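Long-range contacts in trehalose synthase regulatory protein (PDB 5HUS), which probably serves as a regulatory subunit in trehalose synthesis and has a C-terminal domain of the trehalose-phosphatase family in the HAD clan: residues Phe6-Phe11 / Leu301-Ser306; Lys12-Val17 / Ala245-Gly250. All blocks are in the same frame, centred on the assembly; numbering follows the deposited sequence.

In the fold
From the N terminus, the chain adds the edge strand 4-5 to the large mixed sheet and turns into helix 8-15. The start of that helix, with Phe-6 before it, meets the last residues of the chain in contact 1, which closes a loop over nearly the entire sequence. Contact 2, nested inside that loop, sets the end of the same helix on strand 243-250, next to strand 20-26 in the sheet. The two centres lie about 9 Å apart and join through Leu-247, whose CD1 packs against Leu-304 and Phe-11. Helices 8-15 and 297-304 thus pack against each other and on the parallel part of the sheet, Rossmann-like as expected of a HAD-clan domain.

Contact 1 of 2, residues Phe6-Phe11 / Leu301-Ser306; sequences FTKNAF and LCILNS
Ile-303 reaches in between Phe-6 and Phe-11, its two ends doing different work. With CG1 beside the backbone N and the chain extended beyond it, Ile-303 CD1 arrives 3.3 Å from Phe-6 O. The CG2 branch lies 3.4 Å from Phe-6 CE1 and 3.6 Å from Phe-11 CB. Leu-304 crosses both aromatic side chains at about a right angle: its CD2 meets the Phe-6 ring at the edge, in plane, and sits 3.6 Å from Phe-11 CE1. In Phe-11, chi1 of 175° sends the ring to helix 297-304 and chi2 of 69° turns one face to Leu-304 CA, a CH-pi contact of 4.0 Å to the ring centroid. On the outer margin the extended Lys-8 chain runs alongside Ser-306, CD 3.8 Å from CB. Ser-306 OG turns back to Ile-303 O at 2.7 Å, in the carbonyl plane on a lone pair, and Ser-306 N donates to the same oxygen. Phe-6 also packs on Val-294, Leu-274 and Val-276 of the sheet, while Lys-12 NZ makes a weak bond to Ser-306 O. No hydrogen bond crosses between residues 6-11 and 301-306; apolar branches and rings join them, and the double grip satisfies Ile-303 O beside the Phe-11 ring.

Contact 2 of 2, residues Lys12-Val17 / Ala245-Gly250; sequences KDWCSV and AVLYSG
Trp-14 pushes the edge of its indole at strand 243-250, between the side chains of Ala-245 and Leu-247. The apolar contacts come first. Ala-245 CB sits over one face near the rim, 3.5 Å from Trp-14 CE2, and Leu-247 CB lies over the opposite face, 3.5 Å from Trp-14 CZ2. Nearer the middle of that same face, Leu-247 CD1 stands almost straight above the six-membered ring, a CH-pi contact 4.2 Å from its centroid. Beyond the helix end, Val-17 adds CG2 at 3.9 Å from Ala-245 CB. The polar contribution is single and weak: Trp-14 NE1 donates to Val-246 O over 3.1 Å, bent to 141° at the hydrogen, with the oxygen near the ring plane. Chi1 of 171° carries the indole away from the backbone N and toward the strand, and chi2 of 87° turns its edge to the Val-246 carbonyl. Ile-23 of strand 20-26 and Leu-274 of strand 272-278 touch the side chain too, and Asn-272 ND2 donates to Trp-14 O. Between residues 12-17 and 245-250, then, dispersion across both indole faces does most of the joining, and the bent N-H bond gives the buried nitrogen a partner and may bias the ring's rotation.

Contact 1 of 2, residues Phe6-Phe11 / Leu301-Ser306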
ATOM      1  N   PHE A   6      12.746  -4.775  15.466  1.00 35.45           N
ATOM      2  CA  PHE A   6      11.943  -3.621  15.845  1.00 34.11           C
ATOM      3  C   PHE A   6      11.649  -3.699  17.347  1.00 31.80           C
ATOM      4  O   PHE A   6      11.201  -4.734  17.847  1.00 36.17           O
ATOM      5  CB  PHE A   6      10.654  -3.597  15.009  1.00 30.12           C
ATOM      6  CG  PHE A   6       9.872  -2.316  15.096  1.00 30.15           C
ATOM      7  CD1 PHE A   6       8.492  -2.347  15.256  1.00 28.91           C
ATOM      8  CD2 PHE A   6      10.499  -1.088  14.991  1.00 22.79           C
ATOM      9  CE1 PHE A   6       7.755  -1.177  15.324  1.00 24.25           C
ATOM     10  CE2 PHE A   6       9.770   0.090  15.063  1.00 27.52           C
ATOM     11  CZ  PHE A   6       8.395   0.046  15.231  1.00 27.07           C
ATOM     12  N   THR A   7      11.933  -2.619  18.068  1.00 28.01           N
ATOM     13  CA  THR A   7      11.728  -2.580  19.513  1.00 34.74           C
ATOM     14  C   THR A   7      10.989  -1.313  19.930  1.00 36.43           C
ATOM     15  O   THR A   7      10.878  -0.367  19.154  1.00 34.83           O
ATOM     16  CB  THR A   7      13.068  -2.645  20.276  1.00 33.56           C
ATOM     17  OG1 THR A   7      13.849  -1.488  19.961  1.00 32.40           O
ATOM     18  CG2 THR A   7      13.850  -3.895  19.893  1.00 38.57           C
ATOM     19  N   LYS A   8      10.482  -1.300  21.158  1.00 33.14           N
ATOM     20  CA  LYS A   8       9.841  -0.105  21.700  1.00 39.50           C
ATOM     21  C   LYS A   8      10.815   1.065  21.762  1.00 34.06           C
ATOM     22  O   LYS A   8      10.434   2.211  21.523  1.00 32.58           O
ATOM     23  CB  LYS A   8       9.271  -0.378  23.096  1.00 36.92           C
ATOM     24  CG  LYS A   8       8.126  -1.375  23.114  1.00 34.86           C
ATOM     25  CD  LYS A   8       7.452  -1.431  24.478  1.00 44.08           C
ATOM     26  CE  LYS A   8       6.305  -2.428  24.475  1.00 51.53           C
ATOM     27  NZ  LYS A   8       5.476  -2.346  25.709  1.00 51.29           N
ATOM     28  N   ASN A   9      12.073   0.776  22.084  1.00 39.96           N
ATOM     29  CA  ASN A   9      13.089   1.816  22.176  1.00 38.15           C
ATOM     30  C   ASN A   9      13.362   2.465  20.828  1.00 40.15           C
ATOM     31  O   ASN A   9      13.453   3.688  20.733  1.00 32.58           O
ATOM     32  CB  ASN A   9      14.390   1.258  22.756  1.00 45.31           C
ATOM     33  CG  ASN A   9      14.305   1.024  24.250  1.00 39.76           C
ATOM     34  OD1 ASN A   9      13.489   1.638  24.935  1.00 44.36           O
ATOM     35  ND2 ASN A   9      15.148   0.137  24.762  1.00 45.60           N
ATOM     36  N   ALA A  10      13.482   1.643  19.788  1.00 35.33           N
ATOM     37  CA  ALA A  10      13.690   2.145  18.436  1.00 36.39           C
ATOM     38  C   ALA A  10      12.499   2.989  17.991  1.00 32.20           C
ATOM     39  O   ALA A  10      12.663   4.029  17.347  1.00 29.02           O
ATOM     40  CB  ALA A  10      13.921   0.991  17.471  1.00 32.22           C
ATOM     41  N   PHE A  11      11.299   2.544  18.349  1.00 29.41           N
ATOM     42  CA  PHE A  11      10.086   3.287  18.034  1.00 35.13           C
ATOM     43  C   PHE A  11      10.032   4.612  18.789  1.00 28.99           C
ATOM     44  O   PHE A  11       9.736   5.649  18.203  1.00 24.65           O
ATOM     45  CB  PHE A  11       8.840   2.452  18.351  1.00 31.63           C
ATOM     46  CG  PHE A  11       7.550   3.201  18.170  1.00 29.30           C
ATOM     47  CD1 PHE A  11       7.112   3.559  16.902  1.00 33.40           C
ATOM     48  CD2 PHE A  11       6.778   3.554  19.263  1.00 30.57           C
ATOM     49  CE1 PHE A  11       5.929   4.252  16.729  1.00 29.53           C
ATOM     50  CE2 PHE A  11       5.591   4.245  19.097  1.00 29.96           C
ATOM     51  CZ  PHE A  11       5.167   4.594  17.828  1.00 27.94           C
ATOM     52  N   LEU A 301       2.020  -4.081  16.359  1.00 25.01           N
ATOM     53  CA  LEU A 301       1.030  -3.131  16.859  1.00 26.32           C
ATOM     54  C   LEU A 301       1.274  -2.783  18.331  1.00 24.92           C
ATOM     55  O   LEU A 301       1.040  -1.653  18.757  1.00 24.90           O
ATOM     56  CB  LEU A 301      -0.387  -3.678  16.658  1.00 23.23           C
ATOM     57  CG  LEU A 301      -0.782  -3.930  15.198  1.00 25.28           C
ATOM     58  CD1 LEU A 301      -2.226  -4.403  15.074  1.00 29.10           C
ATOM     59  CD2 LEU A 301      -0.552  -2.683  14.358  1.00 21.68           C
ATOM     60  N   CYS A 302       1.758  -3.748  19.104  1.00 29.38           N
ATOM     61  CA  CYS A 302       2.040  -3.498  20.516  1.00 27.50           C
ATOM     62  C   CYS A 302       3.165  -2.479  20.682  1.00 28.00           C
ATOM     63  O   CYS A 302       3.119  -1.625  21.570  1.00 31.50           O
ATOM     64  CB  CYS A 302       2.385  -4.803  21.231  1.00 35.01           C
ATOM     65  SG  CYS A 302       0.930  -5.813  21.606  1.00 56.93           S
ATOM     66  N   ILE A 303       4.162  -2.554  19.809  1.00 27.21           N
ATOM     67  CA  ILE A 303       5.243  -1.579  19.817  1.00 28.31           C
ATOM     68  C   ILE A 303       4.731  -0.200  19.397  1.00 27.99           C
ATOM     69  O   ILE A 303       5.020   0.800  20.053  1.00 24.24           O
ATOM     70  CB  ILE A 303       6.395  -2.007  18.890  1.00 27.29           C
ATOM     71  CG1 ILE A 303       7.100  -3.240  19.461  1.00 32.31           C
ATOM     72  CG2 ILE A 303       7.388  -0.865  18.716  1.00 29.83           C
ATOM     73  CD1 ILE A 303       8.065  -3.903  18.495  1.00 29.56           C
ATOM     74  N   LEU A 304       3.954  -0.151  18.316  1.00 26.38           N
ATOM     75  CA  LEU A 304       3.422   1.120  17.826  1.00 27.18           C
ATOM     76  C   LEU A 304       2.452   1.772  18.809  1.00 31.47           C
ATOM     77  O   LEU A 304       2.238   2.982  18.767  1.00 28.68           O
ATOM     78  CB  LEU A 304       2.717   0.930  16.478  1.00 25.78           C
ATOM     79  CG  LEU A 304       3.551   0.438  15.301  1.00 24.69           C
ATOM     80  CD1 LEU A 304       2.643   0.299  14.079  1.00 21.81           C
ATOM     81  CD2 LEU A 304       4.708   1.379  15.012  1.00 31.70           C
ATOM     82  N   ASN A 305       1.855   0.975  19.687  1.00 27.06           N
ATOM     83  CA  ASN A 305       0.878   1.519  20.621  1.00 27.76           C
ATOM     84  C   ASN A 305       1.514   1.876  21.961  1.00 35.05           C
ATOM     85  O   ASN A 305       0.858   2.437  22.840  1.00 34.25           O
ATOM     86  CB  ASN A 305      -0.270   0.529  20.836  1.00 25.53           C
ATOM     87  CG  ASN A 305      -1.460   1.167  21.518  1.00 31.54           C
ATOM     88  OD1 ASN A 305      -2.088   2.071  20.969  1.00 35.61           O
ATOM     89  ND2 ASN A 305      -1.774   0.705  22.725  1.00 37.10           N
ATOM     90  N   SER A 306       2.793   1.554  22.110  1.00 26.11           N
ATOM     91  CA  SER A 306       3.493   1.811  23.371  1.00 34.06           C
ATOM     92  C   SER A 306       3.757   3.300  23.573  1.00 49.61           C
ATOM     93  O   SER A 306       4.083   3.737  24.679  1.00 48.43           O
ATOM     94  CB  SER A 306       4.808   1.037  23.423  1.00 29.03           C
ATOM     95  OG  SER A 306       5.758   1.578  22.522  1.00 36.96           O
TER

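Contact 2 of 2, residues Lys12-Val17 / Ala245-Gly250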
ATOM      1  N   LYS A  12      10.317   4.570  20.090  1.00 30.94           N
ATOM      2  CA  LYS A  12      10.293   5.770  20.920  1.00 29.48           C
ATOM      3  C   LYS A  12      11.365   6.769  20.506  1.00 24.95           C
ATOM      4  O   LYS A  12      11.166   7.979  20.613  1.00 31.81           O
ATOM      5  CB  LYS A  12      10.464   5.410  22.398  1.00 33.70           C
ATOM      6  CG  LYS A  12       9.251   4.744  23.015  1.00 36.65           C
ATOM      7  CD  LYS A  12       8.008   5.596  22.827  1.00 45.28           C
ATOM      8  CE  LYS A  12       6.821   4.998  23.563  1.00 55.65           C
ATOM      9  NZ  LYS A  12       5.600   5.844  23.438  1.00 50.02           N
ATOM     10  N   ASP A  13      12.505   6.261  20.047  1.00 27.99           N
ATOM     11  CA  ASP A  13      13.548   7.121  19.495  1.00 27.56           C
ATOM     12  C   ASP A  13      13.036   7.836  18.251  1.00 29.27           C
ATOM     13  O   ASP A  13      13.262   9.030  18.066  1.00 28.43           O
ATOM     14  CB  ASP A  13      14.801   6.311  19.160  1.00 31.15           C
ATOM     15  CG  ASP A  13      15.609   5.955  20.392  1.00 43.54           C
ATOM     16  OD1 ASP A  13      15.397   6.600  21.442  1.00 36.85           O
ATOM     17  OD2 ASP A  13      16.454   5.037  20.309  1.00 39.95           O
ATOM     18  N   TRP A  14      12.342   7.090  17.399  1.00 26.99           N
ATOM     19  CA  TRP A  14      11.736   7.652  16.197  1.00 21.33           C
ATOM     20  C   TRP A  14      10.695   8.718  16.550  1.00 28.93           C
ATOM     21  O   TRP A  14      10.589   9.742  15.873  1.00 27.89           O
ATOM     22  CB  TRP A  14      11.107   6.526  15.358  1.00 21.96           C
ATOM     23  CG  TRP A  14      10.267   6.993  14.211  1.00 30.31           C
ATOM     24  CD1 TRP A  14      10.696   7.302  12.950  1.00 30.30           C
ATOM     25  CD2 TRP A  14       8.847   7.188  14.209  1.00 25.70           C
ATOM     26  NE1 TRP A  14       9.632   7.686  12.169  1.00 27.28           N
ATOM     27  CE2 TRP A  14       8.486   7.624  12.919  1.00 27.97           C
ATOM     28  CE3 TRP A  14       7.845   7.044  15.178  1.00 24.91           C
ATOM     29  CZ2 TRP A  14       7.170   7.917  12.571  1.00 22.37           C
ATOM     30  CZ3 TRP A  14       6.538   7.332  14.830  1.00 28.86           C
ATOM     31  CH2 TRP A  14       6.212   7.764  13.533  1.00 24.44           C
ATOM     32  N   CYS A  15       9.940   8.480  17.621  1.00 28.18           N
ATOM     33  CA  CYS A  15       8.939   9.436  18.101  1.00 28.90           C
ATOM     34  C   CYS A  15       9.549  10.705  18.681  1.00 32.74           C
ATOM     35  O   CYS A  15       8.852  11.702  18.879  1.00 37.20           O
ATOM     36  CB  CYS A  15       8.057   8.799  19.179  1.00 37.56           C
ATOM     37  SG  CYS A  15       6.928   7.530  18.631  1.00 38.87           S
ATOM     38  N   SER A  16      10.843  10.663  18.979  1.00 28.05           N
ATOM     39  CA  SER A  16      11.485  11.754  19.705  1.00 40.38           C
ATOM     40  C   SER A  16      11.742  12.948  18.794  1.00 34.55           C
ATOM     41  O   SER A  16      12.888  13.297  18.506  1.00 38.19           O
ATOM     42  CB  SER A  16      12.791  11.277  20.341  1.00 32.44           C
ATOM     43  OG  SER A  16      13.279  12.234  21.264  1.00 40.36           O
ATOM     44  N   VAL A  17      10.659  13.566  18.332  1.00 34.41           N
ATOM     45  CA  VAL A  17      10.750  14.707  17.434  1.00 32.30           C
ATOM     46  C   VAL A  17       9.770  15.797  17.837  1.00 36.09           C
ATOM     47  O   VAL A  17       8.833  15.562  18.602  1.00 37.17           O
ATOM     48  CB  VAL A  17      10.460  14.315  15.961  1.00 32.41           C
ATOM     49  CG1 VAL A  17      11.537  13.390  15.423  1.00 37.26           C
ATOM     50  CG2 VAL A  17       9.081  13.678  15.838  1.00 35.81           C
ATOM     51  N   ALA A 245       8.427  13.072  11.429  1.00 27.44           N
ATOM     52  CA  ALA A 245       8.720  11.644  11.460  1.00 19.98           C
ATOM     53  C   ALA A 245       7.753  10.871  10.581  1.00 21.86           C
ATOM     54  O   ALA A 245       6.548  11.102  10.642  1.00 22.50           O
ATOM     55  CB  ALA A 245       8.663  11.116  12.887  1.00 21.31           C
ATOM     56  N   VAL A 246       8.291   9.963   9.768  1.00 20.15           N
ATOM     57  CA  VAL A 246       7.478   9.094   8.910  1.00 17.74           C
ATOM     58  C   VAL A 246       7.876   7.635   9.118  1.00 23.42           C
ATOM     59  O   VAL A 246       9.065   7.310   9.193  1.00 22.88           O
ATOM     60  CB  VAL A 246       7.623   9.451   7.417  1.00 22.28           C
ATOM     61  CG1 VAL A 246       6.715   8.566   6.563  1.00 20.81           C
ATOM     62  CG2 VAL A 246       7.302  10.916   7.180  1.00 28.29           C
ATOM     63  N   LEU A 247       6.882   6.760   9.221  1.00 20.37           N
ATOM     64  CA  LEU A 247       7.136   5.338   9.391  1.00 17.57           C
ATOM     65  C   LEU A 247       6.297   4.548   8.394  1.00 18.65           C
ATOM     66  O   LEU A 247       5.129   4.859   8.177  1.00 20.49           O
ATOM     67  CB  LEU A 247       6.819   4.898  10.827  1.00 18.23           C
ATOM     68  CG  LEU A 247       7.114   3.454  11.259  1.00 20.06           C
ATOM     69  CD1 LEU A 247       7.402   3.420  12.755  1.00 20.26           C
ATOM     70  CD2 LEU A 247       5.973   2.488  10.940  1.00 25.43           C
ATOM     71  N   TYR A 248       6.898   3.532   7.787  1.00 21.09           N
ATOM     72  CA  TYR A 248       6.154   2.624   6.918  1.00 17.57           C
ATOM     73  C   TYR A 248       6.406   1.203   7.359  1.00 16.88           C
ATOM     74  O   TYR A 248       7.555   0.823   7.587  1.00 19.94           O
ATOM     75  CB  TYR A 248       6.560   2.805   5.447  1.00 15.97           C
ATOM     76  CG  TYR A 248       5.911   1.816   4.503  1.00 17.51           C
ATOM     77  CD1 TYR A 248       6.491   0.574   4.251  1.00 20.05           C
ATOM     78  CD2 TYR A 248       4.703   2.111   3.881  1.00 18.93           C
ATOM     79  CE1 TYR A 248       5.889  -0.343   3.403  1.00 19.61           C
ATOM     80  CE2 TYR A 248       4.095   1.203   3.032  1.00 20.73           C
ATOM     81  CZ  TYR A 248       4.695  -0.018   2.796  1.00 19.71           C
ATOM     82  OH  TYR A 248       4.114  -0.926   1.941  1.00 23.73           O
ATOM     83  N   SER A 249       5.334   0.423   7.500  1.00 16.85           N
ATOM     84  CA  SER A 249       5.458  -0.993   7.807  1.00 21.69           C
ATOM     85  C   SER A 249       4.766  -1.807   6.729  1.00 23.35           C
ATOM     86  O   SER A 249       3.688  -1.439   6.260  1.00 22.85           O
ATOM     87  CB  SER A 249       4.857  -1.319   9.173  1.00 24.95           C
ATOM     88  OG  SER A 249       4.991  -2.703   9.450  1.00 30.96           O
ATOM     89  N   GLY A 250       5.381  -2.915   6.336  1.00 20.42           N
ATOM     90  CA  GLY A 250       4.779  -3.760   5.327  1.00 18.62           C
ATOM     91  C   GLY A 250       5.232  -5.196   5.427  1.00 23.43           C
ATOM     92  O   GLY A 250       5.572  -5.682   6.509  1.00 24.28           O
TER